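Local atomic coordinates of sialidase B (Streptococcus pneumoniae serotype 4, PDB entry 4XJW), a protein that cleaves terminal sialic acids from alpha-(2->3)-, alpha-(2->6)- and alpha-(2->8)-linked glycoconjugates and is classed as an intramolecular trans-sialidase. Residues P3-G8 / S20-D25; E30-V35 / I170-K175. The protein carries 1 engineered substitution. One frame throughout, in Å; residues are numbered along the deposited sequence.

Contact 1: residues P3-G8 / S20-D25; sequences PIFQGG and SSLLLD
One methyl group of Leu-23 does most of the close packing against 3-8: CD1 lies 3.7 Å from CB of Phe-5 and 3.8 Å from CD1 of Ile-4. Leu-23 reaches them although its CB does not point at the other segment: with CG anti to the backbone N (chi1 -173°), the end of the side chain comes nearer than the CB does. Its side chain crosses that of Ile-4 at about a right angle, and the two meet through their CD1 methyls. The ring of Phe-5 carries the contact outward, with CE1 3.9 Å from CB of Leu-22, while Gly-7 N of its own strand sits over one face, near the rim.

The outer side is looser and wetter. Leu-22 is exposed, and its CD1 comes no closer than 4.1 Å to CE1 of Phe-5. Two backbone carbonyls that cannot bond to each other are linked here by a water, which donates to Ile-4 O at 2.7 Å and only weakly to Leu-22 O at 3.5 Å.

Leu-23 also touches Leu-172 of one sheet and Phe-50 and Ala-148 of the other. A short, weakly bonded helical turn thus places a leucine between two antiparallel sheets, consistent with the concanavalin-like beta-sandwich of the sialidase N-terminal domain.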
ATOM      1  N   PRO A   3      20.217  17.884 -26.020  1.00 35.50           N
ATOM      2  CA  PRO A   3      19.780  18.981 -25.153  1.00 29.34           C
ATOM      3  C   PRO A   3      20.329  20.329 -25.620  1.00 33.90           C
ATOM      4  O   PRO A   3      21.466  20.401 -26.084  1.00 35.22           O
ATOM      5  CB  PRO A   3      20.368  18.605 -23.790  1.00 32.08           C
ATOM      6  CG  PRO A   3      21.500  17.683 -24.093  1.00 33.57           C
ATOM      7  CD  PRO A   3      21.091  16.926 -25.319  1.00 31.62           C
ATOM      8  N   ILE A   4      19.521  21.379 -25.509  1.00 29.59           N
ATOM      9  CA  ILE A   4      19.955  22.722 -25.875  1.00 32.51           C
ATOM     10  C   ILE A   4      20.821  23.303 -24.770  1.00 31.24           C
ATOM     11  O   ILE A   4      21.508  24.310 -24.960  1.00 32.61           O
ATOM     12  CB  ILE A   4      18.757  23.668 -26.089  1.00 33.28           C
ATOM     13  CG1 ILE A   4      17.987  23.857 -24.776  1.00 28.26           C
ATOM     14  CG2 ILE A   4      17.854  23.128 -27.181  1.00 32.66           C
ATOM     15  CD1 ILE A   4      16.973  24.985 -24.800  1.00 29.75           C
ATOM     16  N   PHE A   5      20.766  22.662 -23.607  1.00 27.24           N
ATOM     17  CA  PHE A   5      21.567  23.056 -22.461  1.00 24.13           C
ATOM     18  C   PHE A   5      21.818  21.824 -21.608  1.00 28.64           C
ATOM     19  O   PHE A   5      20.952  20.950 -21.492  1.00 26.46           O
ATOM     20  CB  PHE A   5      20.864  24.124 -21.625  1.00 27.91           C
ATOM     21  CG  PHE A   5      21.465  24.303 -20.262  1.00 31.82           C
ATOM     22  CD1 PHE A   5      22.701  24.921 -20.114  1.00 31.47           C
ATOM     23  CD2 PHE A   5      20.817  23.825 -19.134  1.00 29.74           C
ATOM     24  CE1 PHE A   5      23.270  25.075 -18.861  1.00 31.23           C
ATOM     25  CE2 PHE A   5      21.375  23.975 -17.882  1.00 25.87           C
ATOM     26  CZ  PHE A   5      22.607  24.601 -17.743  1.00 26.79           C
ATOM     27  N   GLN A   6      23.007  21.757 -21.022  1.00 26.79           N
ATOM     28  CA  GLN A   6      23.368  20.651 -20.163  1.00 24.99           C
ATOM     29  C   GLN A   6      24.513  21.048 -19.250  1.00 32.51           C
ATOM     30  O   GLN A   6      25.601  21.388 -19.717  1.00 33.64           O
ATOM     31  CB  GLN A   6      23.757  19.441 -21.008  1.00 30.41           C
ATOM     32  CG  GLN A   6      24.075  18.207 -20.193  1.00 34.41           C
ATOM     33  CD  GLN A   6      24.220  16.977 -21.056  1.00 38.08           C
ATOM     34  OE1 GLN A   6      25.104  16.903 -21.908  1.00 44.56           O
ATOM     35  NE2 GLN A   6      23.338  16.005 -20.852  1.00 40.58           N
ATOM     36  N   GLY A   7      24.263  21.016 -17.945  1.00 25.83           N
ATOM     37  CA  GLY A   7      25.265  21.406 -16.969  1.00 27.62           C
ATOM     38  C   GLY A   7      25.109  20.603 -15.698  1.00 31.07           C
ATOM     39  O   GLY A   7      24.077  19.965 -15.494  1.00 31.41           O
ATOM     40  N   GLY A   8      26.115  20.633 -14.833  1.00 27.86           N
ATOM     41  CA  GLY A   8      26.041  19.839 -13.624  1.00 27.43           C
ATOM     42  C   GLY A   8      26.950  20.236 -12.481  1.00 32.13           C
ATOM     43  O   GLY A   8      27.658  21.238 -12.553  1.00 33.95           O
ATOM     44  N   SER A  20      20.987  32.081 -17.124  1.00 20.53           N
ATOM     45  CA  SER A  20      20.278  32.786 -18.190  1.00 20.79           C
ATOM     46  C   SER A  20      21.015  32.796 -19.529  1.00 24.78           C
ATOM     47  O   SER A  20      20.427  32.488 -20.565  1.00 27.62           O
ATOM     48  CB  SER A  20      19.958  34.221 -17.766  1.00 22.64           C
ATOM     49  OG  SER A  20      19.090  34.246 -16.654  1.00 23.61           O
ATOM     50  N   SER A  21      22.297  33.148 -19.505  1.00 26.26           N
ATOM     51  CA  SER A  21      23.068  33.284 -20.737  1.00 30.05           C
ATOM     52  C   SER A  21      23.219  31.953 -21.472  1.00 32.12           C
ATOM     53  O   SER A  21      23.377  31.920 -22.695  1.00 34.05           O
ATOM     54  CB  SER A  21      24.448  33.876 -20.446  1.00 31.43           C
ATOM     55  OG  SER A  21      25.190  33.044 -19.581  1.00 38.27           O
ATOM     56  N   LEU A  22      23.159  30.860 -20.718  1.00 30.15           N
ATOM     57  CA  LEU A  22      23.380  29.526 -21.265  1.00 32.90           C
ATOM     58  C   LEU A  22      22.106  28.894 -21.821  1.00 28.09           C
ATOM     59  O   LEU A  22      22.153  27.833 -22.443  1.00 33.29           O
ATOM     60  CB  LEU A  22      23.977  28.623 -20.187  1.00 30.28           C
ATOM     61  CG  LEU A  22      25.358  29.041 -19.700  1.00 35.34           C
ATOM     62  CD1 LEU A  22      25.756  28.251 -18.459  1.00 34.95           C
ATOM     63  CD2 LEU A  22      26.372  28.858 -20.818  1.00 34.28           C
ATOM     64  N   LEU A  23      20.969  29.550 -21.606  1.00 29.11           N
ATOM     65  CA  LEU A  23      19.687  28.885 -21.811  1.00 23.52           C
ATOM     66  C   LEU A  23      18.640  29.710 -22.571  1.00 22.15           C
ATOM     67  O   LEU A  23      17.984  29.200 -23.476  1.00 23.17           O
ATOM     68  CB  LEU A  23      19.141  28.418 -20.450  1.00 25.08           C
ATOM     69  CG  LEU A  23      17.892  27.540 -20.385  1.00 26.70           C
ATOM     70  CD1 LEU A  23      17.955  26.452 -21.436  1.00 30.73           C
ATOM     71  CD2 LEU A  23      17.754  26.935 -18.996  1.00 32.10           C
ATOM     72  N   LEU A  24      18.489  30.987 -22.227  1.00 25.97           N
ATOM     73  CA  LEU A  24      17.347  31.761 -22.722  1.00 22.90           C
ATOM     74  C   LEU A  24      17.257  31.956 -24.241  1.00 29.32           C
ATOM     75  O   LEU A  24      16.162  31.931 -24.810  1.00 27.65           O
ATOM     76  CB  LEU A  24      17.236  33.101 -21.992  1.00 25.96           C
ATOM     77  CG  LEU A  24      16.916  32.937 -20.512  1.00 22.74           C
ATOM     78  CD1 LEU A  24      16.875  34.281 -19.826  1.00 29.07           C
ATOM     79  CD2 LEU A  24      15.600  32.206 -20.341  1.00 23.38           C
ATOM     80  N   ASP A  25      18.393  32.147 -24.900  1.00 29.93           N
ATOM     81  CA  ASP A  25      18.378  32.294 -26.354  1.00 31.65           C
ATOM     82  C   ASP A  25      18.098  30.964 -27.062  1.00 31.40           C
ATOM     83  O   ASP A  25      17.669  30.939 -28.220  1.00 32.36           O
ATOM     84  CB  ASP A  25      19.680  32.925 -26.854  1.00 31.45           C
ATOM     85  CG  ASP A  25      20.871  32.610 -25.964  1.00 43.28           C
ATOM     86  OD1 ASP A  25      20.945  31.481 -25.419  1.00 37.82           O
ATOM     87  OD2 ASP A  25      21.743  33.497 -25.808  1.00 46.05           O
TER
HETATM   88  O   HOH W   1      23.833  25.468 -24.373  1.00 41.42           O

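Contact 2: residues E30-V35 / I170-K175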
ATOM      1  N   GLU A  30       7.152  25.581 -28.510  1.00 18.96           N
ATOM      2  CA  GLU A  30       6.222  25.575 -27.389  1.00 17.91           C
ATOM      3  C   GLU A  30       6.283  24.323 -26.522  1.00 19.61           C
ATOM      4  O   GLU A  30       5.564  24.225 -25.520  1.00 20.65           O
ATOM      5  CB  GLU A  30       4.799  25.793 -27.894  1.00 22.65           C
ATOM      6  CG  GLU A  30       4.561  27.176 -28.483  1.00 26.88           C
ATOM      7  CD  GLU A  30       3.216  27.271 -29.164  1.00 32.74           C
ATOM      8  OE1 GLU A  30       2.766  26.240 -29.704  1.00 42.60           O
ATOM      9  OE2 GLU A  30       2.614  28.364 -29.149  1.00 40.06           O
ATOM     10  N   SER A  31       7.134  23.378 -26.898  1.00 19.11           N
ATOM     11  CA  SER A  31       7.278  22.145 -26.137  1.00 16.55           C
ATOM     12  C   SER A  31       8.684  21.997 -25.575  1.00 17.26           C
ATOM     13  O   SER A  31       9.672  22.208 -26.282  1.00 18.11           O
ATOM     14  CB  SER A  31       6.903  20.936 -26.996  1.00 18.81           C
ATOM     15  OG  SER A  31       5.538  20.984 -27.354  1.00 19.17           O
ATOM     16  N   GLN A  32       8.773  21.611 -24.306  1.00 16.35           N
ATOM     17  CA  GLN A  32      10.066  21.455 -23.645  1.00 15.12           C
ATOM     18  C   GLN A  32      10.066  20.249 -22.720  1.00 15.61           C
ATOM     19  O   GLN A  32       9.024  19.837 -22.210  1.00 17.41           O
ATOM     20  CB  GLN A  32      10.435  22.709 -22.841  1.00 13.95           C
ATOM     21  CG  GLN A  32      11.159  23.805 -23.634  1.00 15.92           C
ATOM     22  CD  GLN A  32      10.232  24.623 -24.520  1.00 20.19           C
ATOM     23  OE1 GLN A  32       9.057  24.817 -24.203  1.00 15.72           O
ATOM     24  NE2 GLN A  32      10.765  25.116 -25.639  1.00 17.54           N
ATOM     25  N   THR A  33      11.249  19.690 -22.510  1.00 14.91           N
ATOM     26  CA  THR A  33      11.433  18.641 -21.524  1.00 13.35           C
ATOM     27  C   THR A  33      12.604  19.036 -20.655  1.00 17.03           C
ATOM     28  O   THR A  33      13.647  19.443 -21.168  1.00 16.61           O
ATOM     29  CB  THR A  33      11.708  17.293 -22.200  1.00 13.80           C
ATOM     30  OG1 THR A  33      10.547  16.908 -22.940  1.00 16.48           O
ATOM     31  CG2 THR A  33      12.022  16.219 -21.172  1.00 17.09           C
ATOM     32  N   VAL A  34      12.424  18.931 -19.341  1.00 14.60           N
ATOM     33  CA  VAL A  34      13.503  19.179 -18.391  1.00 15.00           C
ATOM     34  C   VAL A  34      13.887  17.847 -17.755  1.00 17.80           C
ATOM     35  O   VAL A  34      13.024  17.121 -17.266  1.00 14.65           O
ATOM     36  CB  VAL A  34      13.077  20.174 -17.294  1.00 12.09           C
ATOM     37  CG1 VAL A  34      14.220  20.385 -16.312  1.00 14.38           C
ATOM     38  CG2 VAL A  34      12.647  21.496 -17.906  1.00 18.99           C
ATOM     39  N   VAL A  35      15.175  17.507 -17.788  1.00 13.16           N
ATOM     40  CA  VAL A  35      15.664  16.336 -17.075  1.00 12.86           C
ATOM     41  C   VAL A  35      16.633  16.794 -16.000  1.00 18.17           C
ATOM     42  O   VAL A  35      17.591  17.521 -16.281  1.00 21.51           O
ATOM     43  CB  VAL A  35      16.356  15.337 -18.016  1.00 15.64           C
ATOM     44  CG1 VAL A  35      16.920  14.176 -17.219  1.00 16.93           C
ATOM     45  CG2 VAL A  35      15.378  14.816 -19.048  1.00 16.23           C
ATOM     46  N   ILE A 170      21.572  18.616 -15.204  1.00 22.56           N
ATOM     47  CA  ILE A 170      20.320  19.168 -15.710  1.00 22.65           C
ATOM     48  C   ILE A 170      20.388  19.386 -17.221  1.00 27.34           C
ATOM     49  O   ILE A 170      21.355  19.955 -17.735  1.00 27.09           O
ATOM     50  CB  ILE A 170      19.909  20.464 -14.980  1.00 23.53           C
ATOM     51  CG1 ILE A 170      18.593  20.994 -15.558  1.00 23.69           C
ATOM     52  CG2 ILE A 170      21.009  21.523 -15.054  1.00 26.82           C
ATOM     53  CD1 ILE A 170      18.060  22.196 -14.841  1.00 24.48           C
ATOM     54  N   SER A 171      19.367  18.902 -17.928  1.00 20.51           N
ATOM     55  CA  SER A 171      19.305  19.012 -19.383  1.00 22.99           C
ATOM     56  C   SER A 171      17.954  19.583 -19.805  1.00 20.59           C
ATOM     57  O   SER A 171      16.935  19.292 -19.182  1.00 17.74           O
ATOM     58  CB  SER A 171      19.513  17.642 -20.032  1.00 23.20           C
ATOM     59  OG  SER A 171      20.699  17.028 -19.577  1.00 28.06           O
ATOM     60  N   LEU A 172      17.948  20.387 -20.865  1.00 19.45           N
ATOM     61  CA  LEU A 172      16.717  20.968 -21.400  1.00 21.44           C
ATOM     62  C   LEU A 172      16.631  20.593 -22.879  1.00 24.85           C
ATOM     63  O   LEU A 172      17.623  20.683 -23.604  1.00 25.20           O
ATOM     64  CB  LEU A 172      16.747  22.492 -21.244  1.00 23.42           C
ATOM     65  CG  LEU A 172      15.556  23.454 -21.383  1.00 30.06           C
ATOM     66  CD1 LEU A 172      14.707  23.217 -22.631  1.00 32.07           C
ATOM     67  CD2 LEU A 172      14.697  23.459 -20.126  1.00 28.69           C
ATOM     68  N   PHE A 173      15.449  20.177 -23.321  1.00 18.93           N
ATOM     69  CA  PHE A 173      15.215  19.829 -24.719  1.00 19.57           C
ATOM     70  C   PHE A 173      14.055  20.638 -25.287  1.00 21.20           C
ATOM     71  O   PHE A 173      13.047  20.837 -24.609  1.00 18.00           O
ATOM     72  CB  PHE A 173      14.892  18.342 -24.859  1.00 18.46           C
ATOM     73  CG  PHE A 173      15.882  17.437 -24.190  1.00 23.28           C
ATOM     74  CD1 PHE A 173      15.801  17.179 -22.828  1.00 21.05           C
ATOM     75  CD2 PHE A 173      16.905  16.849 -24.921  1.00 24.55           C
ATOM     76  CE1 PHE A 173      16.713  16.342 -22.211  1.00 22.20           C
ATOM     77  CE2 PHE A 173      17.822  16.014 -24.307  1.00 28.52           C
ATOM     78  CZ  PHE A 173      17.728  15.763 -22.950  1.00 28.72           C
ATOM     79  N   ASN A 174      14.192  21.109 -26.527  1.00 19.46           N
ATOM     80  CA  ASN A 174      13.087  21.788 -27.207  1.00 17.74           C
ATOM     81  C   ASN A 174      12.144  20.800 -27.899  1.00 20.33           C
ATOM     82  O   ASN A 174      11.838  20.921 -29.088  1.00 21.00           O
ATOM     83  CB  ASN A 174      13.612  22.836 -28.195  1.00 16.74           C
ATOM     84  CG  ASN A 174      14.137  24.086 -27.502  1.00 17.46           C
ATOM     85  OD1 ASN A 174      13.580  24.540 -26.498  1.00 18.49           O
ATOM     86  ND2 ASN A 174      15.199  24.667 -28.054  1.00 18.67           N
ATOM     87  N   LYS A 175      11.686  19.823 -27.127  1.00 17.06           N
ATOM     88  CA  LYS A 175      10.748  18.831 -27.601  1.00 17.75           C
ATOM     89  C   LYS A 175      10.052  18.238 -26.380  1.00 18.34           C
ATOM     90  O   LYS A 175      10.617  18.225 -25.285  1.00 19.05           O
ATOM     91  CB  LYS A 175      11.516  17.740 -28.346  1.00 20.74           C
ATOM     92  CG  LYS A 175      10.665  16.637 -28.959  1.00 27.36           C
ATOM     93  CD  LYS A 175      11.553  15.581 -29.610  1.00 30.95           C
ATOM     94  CE  LYS A 175      10.760  14.334 -29.963  1.00 34.13           C
ATOM     95  NZ  LYS A 175      11.650  13.217 -30.410  1.00 44.43           N
TER
HETATM   96  O   HOH W   2      20.114  16.063 -17.176  1.00 29.91           O
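Asn-174 OD1 is gripped by two N-H groups, from Gln-32 NE2 across the contact and from the backbone of Ser-28. The Gln-32 bond measures 3.0 Å from NE2 to OD1 and is almost straight (174° at the hydrogen). It leaves in the plane of the glutamine amide yet meets the asparagine carbonyl tilted out of its plane, and the two amides stand nearly perpendicular (89°). A bend in the Gln-32 chain (chi2 77°) brings NE2 alongside Asn-174. The same NE2 also donates to Gly-29 O, and Asn-174 ND2 to Lys-26 O, so the pair pins the loop that leads into strand 32-35.

A second side-chain bond closes the same end of the ladder: Thr-33 OG1 donates to Lys-175 O at 2.7 Å, in the carbonyl plane and on a lone pair, and accepts from the backbone N of Ile-177. The chain makes an inverse gamma turn centred on Asn-174 just before Lys-175, consistent with its carbonyl coming back toward Thr-33.

From there on the strands run antiparallel. Thr-33 and Phe-173 form one hydrogen-bonded pair, Val-35 and Ser-171 the next, the latter including Ser-171 N to Val-35 O at 2.8 Å. Val-34 and Leu-172 make the non-hydrogen-bonded pair between them, with CG2 of Val-34 3.6 Å from CD2 of Leu-172. On the other face the edge of the Phe-173 ring lies along the neighbouring strand: CD1 is 3.5 Å from Thr-33 O, and CE1 is 3.8 Å from CG2 of Val-35.

Through Gln-32 and Val-34, strand 32-39 also pairs with strand 102-113. It is thus held between strands 166-173 and 102-113 in an antiparallel sheet, the kind from which the concanavalin-like sandwich of the sialidase N-terminal domain is built.

How the contacts relate
Contacts 1 and 2, with centres 10 Å apart, share a sheet in which strand 166-173 has strand 5-13 on one side and strand 32-39 on the other. Probable backbone hydrogen bonds stitch them together, from Ile-4 N to Leu-172 O (2.8 Å) and from Ile-170 N to Gly-7 O (2.9 Å); Gln-6 NE2 adds a bond to Ser-171 OG. Ile-4 CG2 also packs against Asn-174 ND2 at 3.2 Å. Along the chain, 20-25 leads on to 30-35, so contact 1 closes before contact 2 opens. Their centres lie about 40 and 33 Å from the centre of the chain, away from the catalytic residues and the bound inhibitor.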